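Local coordinates for ABC sugar transporter, periplasmic sugar binding protein (Legionella pneumophila subsp. pneumophila, PDB 3ROT) that probably binds a sugar in the periplasm and hands it to an ABC transporter for import, as solute-binding proteins of its family do, at residues N190-T196 / P219-D225; K131-N137 / F162-V168. One frame throughout, in Å; residues are numbered along the deposited sequence.

Interaction 1: N190-T196 / P219-D225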
loop_
_atom_site.group_PDB
_atom_site.type_symbol
_atom_site.label_atom_id
_atom_site.label_comp_id
_atom_site.label_asym_id
_atom_site.label_seq_id
_atom_site.Cartn_x
_atom_site.Cartn_y
_atom_site.Cartn_z
ATOM N N ASN A 190 -17.742 2.983 -19.568
ATOM C CA ASN A 190 -16.546 3.631 -20.106
ATOM C C ASN A 190 -15.952 4.722 -19.225
ATOM O O ASN A 190 -15.009 5.415 -19.621
ATOM C CB ASN A 190 -16.818 4.178 -21.516
ATOM C CG ASN A 190 -18.017 5.115 -21.576
ATOM O OD1 ASN A 190 -18.712 5.338 -20.582
ATOM N ND2 ASN A 190 -18.264 5.668 -22.757
ATOM N N ILE A 191 -16.507 4.880 -18.031
ATOM C CA ILE A 191 -15.991 5.860 -17.097
ATOM C C ILE A 191 -15.900 5.271 -15.701
ATOM O O ILE A 191 -16.847 4.648 -15.212
ATOM C CB ILE A 191 -16.864 7.121 -17.015
ATOM C CG1 ILE A 191 -16.821 7.888 -18.334
ATOM C CG2 ILE A 191 -16.356 8.018 -15.895
ATOM C CD1 ILE A 191 -17.467 9.269 -18.252
ATOM N N ILE A 192 -14.748 5.460 -15.069
ATOM C CA ILE A 192 -14.554 4.981 -13.711
ATOM C C ILE A 192 -14.088 6.115 -12.810
ATOM O O ILE A 192 -13.166 6.867 -13.148
ATOM C CB ILE A 192 -13.532 3.832 -13.635
ATOM C CG1 ILE A 192 -14.037 2.623 -14.439
ATOM C CG2 ILE A 192 -13.322 3.427 -12.174
ATOM C CD1 ILE A 192 -13.113 1.416 -14.413
ATOM N N PHE A 193 -14.759 6.242 -11.673
ATOM C CA PHE A 193 -14.434 7.251 -10.677
ATOM C C PHE A 193 -13.906 6.525 -9.443
ATOM O O PHE A 193 -14.625 5.724 -8.851
ATOM C CB PHE A 193 -15.685 8.027 -10.248
ATOM C CG PHE A 193 -16.204 8.990 -11.271
ATOM C CD1 PHE A 193 -15.749 10.309 -11.298
ATOM C CD2 PHE A 193 -17.182 8.595 -12.180
ATOM C CE1 PHE A 193 -16.263 11.222 -12.212
ATOM C CE2 PHE A 193 -17.700 9.507 -13.099
ATOM C CZ PHE A 193 -17.238 10.821 -13.111
ATOM N N CYS A 194 -12.666 6.804 -9.052
ATOM C CA CYS A 194 -12.093 6.191 -7.848
ATOM C C CYS A 194 -12.171 7.239 -6.743
ATOM O O CYS A 194 -11.621 8.335 -6.891
ATOM C CB CYS A 194 -10.640 5.803 -8.066
ATOM S SG CYS A 194 -10.394 4.544 -9.327
ATOM N N LEU A 195 -12.845 6.902 -5.646
ATOM C CA LEU A 195 -13.008 7.837 -4.541
ATOM C C LEU A 195 -11.710 8.146 -3.796
ATOM O O LEU A 195 -11.606 9.182 -3.152
ATOM C CB LEU A 195 -14.100 7.340 -3.580
ATOM C CG LEU A 195 -15.490 7.250 -4.246
ATOM C CD1 LEU A 195 -16.540 6.795 -3.248
ATOM C CD2 LEU A 195 -15.864 8.607 -4.819
ATOM N N THR A 196 -10.731 7.246 -3.876
ATOM C CA THR A 196 -9.411 7.481 -3.268
ATOM C C THR A 196 -8.389 6.659 -4.049
ATOM O O THR A 196 -8.761 5.831 -4.889
ATOM C CB THR A 196 -9.318 7.046 -1.787
ATOM O OG1 THR A 196 -9.157 5.628 -1.720
ATOM C CG2 THR A 196 -10.561 7.453 -1.007
ATOM N N PRO A 219 -11.317 1.928 -19.953
ATOM C CA PRO A 219 -12.257 2.977 -19.546
ATOM C C PRO A 219 -11.523 4.277 -19.209
ATOM O O PRO A 219 -10.308 4.278 -18.996
ATOM C CB PRO A 219 -12.914 2.374 -18.320
ATOM C CG PRO A 219 -11.737 1.706 -17.664
ATOM C CD PRO A 219 -11.066 0.998 -18.837
ATOM N N GLN A 220 -12.266 5.377 -19.175
ATOM C CA GLN A 220 -11.699 6.673 -18.834
ATOM C C GLN A 220 -11.774 6.730 -17.327
ATOM O O GLN A 220 -12.837 6.494 -16.754
ATOM C CB GLN A 220 -12.520 7.790 -19.472
ATOM C CG GLN A 220 -12.528 7.671 -20.967
ATOM C CD GLN A 220 -11.125 7.586 -21.523
ATOM O OE1 GLN A 220 -10.401 8.577 -21.555
ATOM N NE2 GLN A 220 -10.725 6.392 -21.949
ATOM N N VAL A 221 -10.647 7.046 -16.692
ATOM C CA VAL A 221 -10.559 7.041 -15.244
ATOM C C VAL A 221 -10.347 8.387 -14.544
ATOM O O VAL A 221 -9.535 9.219 -14.960
ATOM C CB VAL A 221 -9.438 6.064 -14.804
ATOM C CG1 VAL A 221 -9.383 5.968 -13.280
ATOM C CG2 VAL A 221 -9.684 4.692 -15.431
ATOM N N TYR A 222 -11.081 8.568 -13.455
ATOM C CA TYR A 222 -11.020 9.790 -12.663
ATOM C C TYR A 222 -10.777 9.427 -11.206
ATOM O O TYR A 222 -11.264 8.403 -10.723
ATOM C CB TYR A 222 -12.334 10.559 -12.835
ATOM C CG TYR A 222 -12.521 10.995 -14.267
ATOM C CD1 TYR A 222 -12.014 12.214 -14.712
ATOM C CD2 TYR A 222 -13.104 10.139 -15.210
ATOM C CE1 TYR A 222 -12.068 12.572 -16.048
ATOM C CE2 TYR A 222 -13.168 10.494 -16.565
ATOM C CZ TYR A 222 -12.643 11.715 -16.969
ATOM O OH TYR A 222 -12.679 12.089 -18.283
ATOM N N SER A 223 -10.030 10.259 -10.495
ATOM C CA SER A 223 -9.739 9.929 -9.110
ATOM C C SER A 223 -9.488 11.134 -8.198
ATOM O O SER A 223 -9.632 12.294 -8.602
ATOM C CB SER A 223 -8.530 8.980 -9.065
ATOM O OG SER A 223 -8.403 8.367 -7.797
ATOM N N PHE A 224 -9.109 10.825 -6.963
ATOM C CA PHE A 224 -8.792 11.825 -5.953
ATOM C C PHE A 224 -7.389 11.549 -5.429
ATOM O O PHE A 224 -7.014 10.397 -5.227
ATOM C CB PHE A 224 -9.767 11.734 -4.778
ATOM C CG PHE A 224 -11.129 12.298 -5.067
ATOM C CD1 PHE A 224 -11.504 13.536 -4.557
ATOM C CD2 PHE A 224 -12.037 11.594 -5.848
ATOM C CE1 PHE A 224 -12.764 14.070 -4.819
ATOM C CE2 PHE A 224 -13.299 12.120 -6.116
ATOM C CZ PHE A 224 -13.660 13.366 -5.597
ATOM N N ASP A 225 -6.630 12.618 -5.222
ATOM C CA ASP A 225 -5.281 12.555 -4.665
ATOM C C ASP A 225 -4.205 12.164 -5.650
ATOM O O ASP A 225 -4.196 11.045 -6.167
ATOM C CB ASP A 225 -5.247 11.606 -3.468
ATOM C CG ASP A 225 -6.392 11.854 -2.500
ATOM O OD1 ASP A 225 -6.738 13.035 -2.276
ATOM O OD2 ASP A 225 -6.935 10.869 -1.960
#
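Four short backbone hydrogen bonds zip N190-C194 to Q220-Y222 in parallel. I192 is gripped through both its backbone N and its backbone O: N donates to Q220 O at 2.7 Å, and O accepts Y222 N, also at 2.7 Å. Next along, C194 N reaches Y222 O in a nearly straight bond (171° at the hydrogen). At the start of the ladder Q220 N meets N190 O at 2.8 Å, coming from above the carbonyl plane. A chi1 of -166° carries S223 OG toward C194 O, 3.3 Å away, a weak bond at best.

The side chains then pair face by face. I191, F193 and Y222 share one side of the sheet, where CD1 of the F193 ring rests 3.8 Å from Y222 CB and the two ring planes are inclined by 32°; CG2 of I191 touches CD2 of Y222. On the other side, the tip of I192, CD1, presses on P219 CG at 3.5 Å. Past the ladder, the F224 ring turns its edge to C194 O, with CD2 3.4 Å from that oxygen.

Y222 OH reaches T127 and N240; D225 bonds Q245 and a glycerol, probably from the crystallisation liquor. The pair lies inside the five-stranded parallel sheet of one periplasmic-binding-protein lobe: helices 112-126 and 143-158 pack on F193 and F224, and strand 132-137 flanks 191-194.

Interaction 2: K131-N137 / F162-V168; sequences KRALVLN and FFEELDV
N137 and E165 meet through their side chains on one face of this parallel pair: N137 ND2 donates to E165 OE2 at 2.9 Å. OE2 lies close to the plane of the N137 amide, whereas ND2 meets the carboxylate from above, 42° out of its plane. Both chains set CG anti to the backbone N (chi1 -160° in N137, -174° in E165), and E165 stays extended beyond it to reach the amide. N137 OD1 accepts Q139 N, while E165 OE1 forms a salt bridge with K153, so the carboxylate is held from two directions. On the way, E165 CG passes 4.1 Å from V135 CG1.

The opposite face carries R132, L134, L136 and L166. R132 runs out straight as far as NE, which bonds Y182, and its NH1 comes within 3.4 Å of F162 CB. The leucines L136 and L166 lie side by side, their CD2 methyls 4.2 Å apart, while L134 CD1 crosses to L166 CB at 4.0 Å. Six backbone bonds run from A133 N-F162 O to V168 N-N137 O.

Strand 132-137, helix 143-158 and strand 162-167 form a classic beta-alpha-beta unit, at the edge of the parallel sheet of a periplasmic-binding-protein lobe.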
loop_
_atom_site.group_PDB
_atom_site.type_symbol
_atom_site.label_atom_id
_atom_site.label_comp_id
_atom_site.label_asym_id
_atom_site.label_seq_id
_atom_site.Cartn_x
_atom_site.Cartn_y
_atom_site.Cartn_z
ATOM N N LYS A 131 -21.108 6.967 -21.440
ATOM C CA LYS A 131 -22.281 6.101 -21.563
ATOM C C LYS A 131 -22.732 5.587 -20.198
ATOM O O LYS A 131 -23.907 5.668 -19.845
ATOM C CB LYS A 131 -21.965 4.885 -22.441
ATOM C CG LYS A 131 -21.555 5.198 -23.867
ATOM C CD LYS A 131 -22.737 5.682 -24.702
ATOM C CE LYS A 131 -22.324 5.901 -26.157
ATOM N NZ LYS A 131 -21.805 4.651 -26.787
ATOM N N ARG A 132 -21.779 5.047 -19.441
ATOM C CA ARG A 132 -22.055 4.484 -18.133
ATOM C C ARG A 132 -20.826 4.626 -17.225
ATOM O O ARG A 132 -19.707 4.291 -17.626
ATOM C CB ARG A 132 -22.412 3.008 -18.294
ATOM C CG ARG A 132 -22.896 2.320 -17.032
ATOM C CD ARG A 132 -23.014 0.813 -17.256
ATOM N NE ARG A 132 -23.858 0.171 -16.248
ATOM C CZ ARG A 132 -25.187 0.242 -16.231
ATOM N NH1 ARG A 132 -25.836 0.921 -17.169
ATOM N NH2 ARG A 132 -25.868 -0.364 -15.270
ATOM N N ALA A 133 -21.046 5.118 -16.009
ATOM C CA ALA A 133 -19.964 5.317 -15.048
ATOM C C ALA A 133 -20.059 4.387 -13.858
ATOM O O ALA A 133 -21.150 4.021 -13.419
ATOM C CB ALA A 133 -19.952 6.755 -14.553
ATOM N N LEU A 134 -18.898 4.025 -13.328
ATOM C CA LEU A 134 -18.817 3.155 -12.168
ATOM C C LEU A 134 -18.052 3.911 -11.084
ATOM O O LEU A 134 -16.978 4.451 -11.347
ATOM C CB LEU A 134 -18.090 1.867 -12.544
ATOM C CG LEU A 134 -17.879 0.799 -11.475
ATOM C CD1 LEU A 134 -19.220 0.196 -11.060
ATOM C CD2 LEU A 134 -16.938 -0.286 -12.031
ATOM N N VAL A 135 -18.623 3.975 -9.883
ATOM C CA VAL A 135 -17.994 4.663 -8.760
ATOM C C VAL A 135 -17.483 3.636 -7.765
ATOM O O VAL A 135 -18.271 2.877 -7.182
ATOM C CB VAL A 135 -18.981 5.598 -8.030
ATOM C CG1 VAL A 135 -18.290 6.242 -6.822
ATOM C CG2 VAL A 135 -19.489 6.668 -8.988
ATOM N N LEU A 136 -16.168 3.626 -7.559
ATOM C CA LEU A 136 -15.546 2.662 -6.660
ATOM C C LEU A 136 -15.319 3.226 -5.255
ATOM O O LEU A 136 -14.544 4.159 -5.071
ATOM C CB LEU A 136 -14.221 2.187 -7.260
ATOM C CG LEU A 136 -14.253 1.793 -8.748
ATOM C CD1 LEU A 136 -12.898 1.221 -9.136
ATOM C CD2 LEU A 136 -15.350 0.762 -9.010
ATOM N N ASN A 137 -16.010 2.650 -4.271
ATOM C CA ASN A 137 -15.896 3.091 -2.887
ATOM C C ASN A 137 -15.068 2.083 -2.106
ATOM O O ASN A 137 -15.455 0.919 -1.964
ATOM C CB ASN A 137 -17.279 3.215 -2.235
ATOM C CG ASN A 137 -17.264 4.104 -0.994
ATOM O OD1 ASN A 137 -16.291 4.119 -0.238
ATOM N ND2 ASN A 137 -18.351 4.845 -0.778
ATOM N N PHE A 162 -25.947 6.711 -17.014
ATOM C CA PHE A 162 -26.222 5.588 -16.126
ATOM C C PHE A 162 -25.016 5.418 -15.206
ATOM O O PHE A 162 -23.878 5.601 -15.632
ATOM C CB PHE A 162 -26.429 4.306 -16.933
ATOM C CG PHE A 162 -27.588 4.362 -17.883
ATOM C CD1 PHE A 162 -28.875 4.646 -17.422
ATOM C CD2 PHE A 162 -27.405 4.101 -19.236
ATOM C CE1 PHE A 162 -29.965 4.665 -18.298
ATOM C CE2 PHE A 162 -28.490 4.116 -20.122
ATOM C CZ PHE A 162 -29.770 4.399 -19.651
ATOM N N PHE A 163 -25.257 5.056 -13.952
ATOM C CA PHE A 163 -24.153 4.894 -13.012
ATOM C C PHE A 163 -24.499 3.957 -11.870
ATOM O O PHE A 163 -25.669 3.705 -11.592
ATOM C CB PHE A 163 -23.753 6.259 -12.442
ATOM C CG PHE A 163 -24.805 6.879 -11.560
ATOM C CD1 PHE A 163 -24.950 6.475 -10.234
ATOM C CD2 PHE A 163 -25.670 7.849 -12.062
ATOM C CE1 PHE A 163 -25.944 7.026 -9.418
ATOM C CE2 PHE A 163 -26.669 8.405 -11.253
ATOM C CZ PHE A 163 -26.804 7.990 -9.929
ATOM N N GLU A 164 -23.464 3.457 -11.203
ATOM C CA GLU A 164 -23.646 2.562 -10.071
ATOM C C GLU A 164 -22.439 2.701 -9.151
ATOM O O GLU A 164 -21.320 2.891 -9.622
ATOM C CB GLU A 164 -23.780 1.113 -10.560
ATOM C CG GLU A 164 -24.374 0.146 -9.530
ATOM C CD GLU A 164 -24.825 -1.182 -10.145
ATOM O OE1 GLU A 164 -25.638 -1.160 -11.098
ATOM O OE2 GLU A 164 -24.374 -2.250 -9.670
ATOM N N GLU A 165 -22.672 2.644 -7.842
ATOM C CA GLU A 165 -21.579 2.725 -6.881
ATOM C C GLU A 165 -21.255 1.316 -6.422
ATOM O O GLU A 165 -22.138 0.548 -6.042
ATOM C CB GLU A 165 -21.942 3.587 -5.670
ATOM C CG GLU A 165 -20.758 3.800 -4.721
ATOM C CD GLU A 165 -21.082 4.682 -3.516
ATOM O OE1 GLU A 165 -21.749 5.722 -3.689
ATOM O OE2 GLU A 165 -20.652 4.348 -2.393
ATOM N N LEU A 166 -19.978 0.975 -6.465
ATOM C CA LEU A 166 -19.535 -0.348 -6.073
ATOM C C LEU A 166 -18.599 -0.303 -4.867
ATOM O O LEU A 166 -17.623 0.450 -4.859
ATOM C CB LEU A 166 -18.830 -1.007 -7.260
ATOM C CG LEU A 166 -18.172 -2.374 -7.090
ATOM C CD1 LEU A 166 -19.213 -3.407 -6.676
ATOM C CD2 LEU A 166 -17.503 -2.762 -8.406
ATOM N N ASP A 167 -18.921 -1.098 -3.850
ATOM C CA ASP A 167 -18.103 -1.196 -2.642
ATOM C C ASP A 167 -16.989 -2.189 -2.954
ATOM O O ASP A 167 -17.215 -3.398 -2.972
ATOM C CB ASP A 167 -18.953 -1.704 -1.473
ATOM C CG ASP A 167 -18.119 -2.150 -0.271
ATOM O OD1 ASP A 167 -16.875 -1.996 -0.258
ATOM O OD2 ASP A 167 -18.729 -2.662 0.688
ATOM N N VAL A 168 -15.788 -1.679 -3.200
ATOM C CA VAL A 168 -14.664 -2.551 -3.540
ATOM C C VAL A 168 -13.730 -2.876 -2.381
ATOM O O VAL A 168 -12.869 -3.738 -2.511
ATOM C CB VAL A 168 -13.818 -1.946 -4.690
ATOM C CG1 VAL A 168 -14.655 -1.836 -5.954
ATOM C CG2 VAL A 168 -13.297 -0.570 -4.287
#

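Overall arrangement
Following the chain from the N terminus, the first sheet is largely built before strand 132-137 opens the second. Interaction 2 closes first: the chain leaves 131-137, runs through helix 143-158 and returns as the outermost strand 162-167. Helix 172-185 then carries it across to 190-196, on the other side of 132-137, and two more helices separate this strand from 219-225, where interaction 1 closes. The two loops follow in series, without nesting or crossing. Their centres are about 9 Å apart, joined where 132-137 and 191-194 lie next to each other: I191 O and L134 N probably hydrogen-bond, and L195 packs on N137. Together they set four of five strands in one sheet.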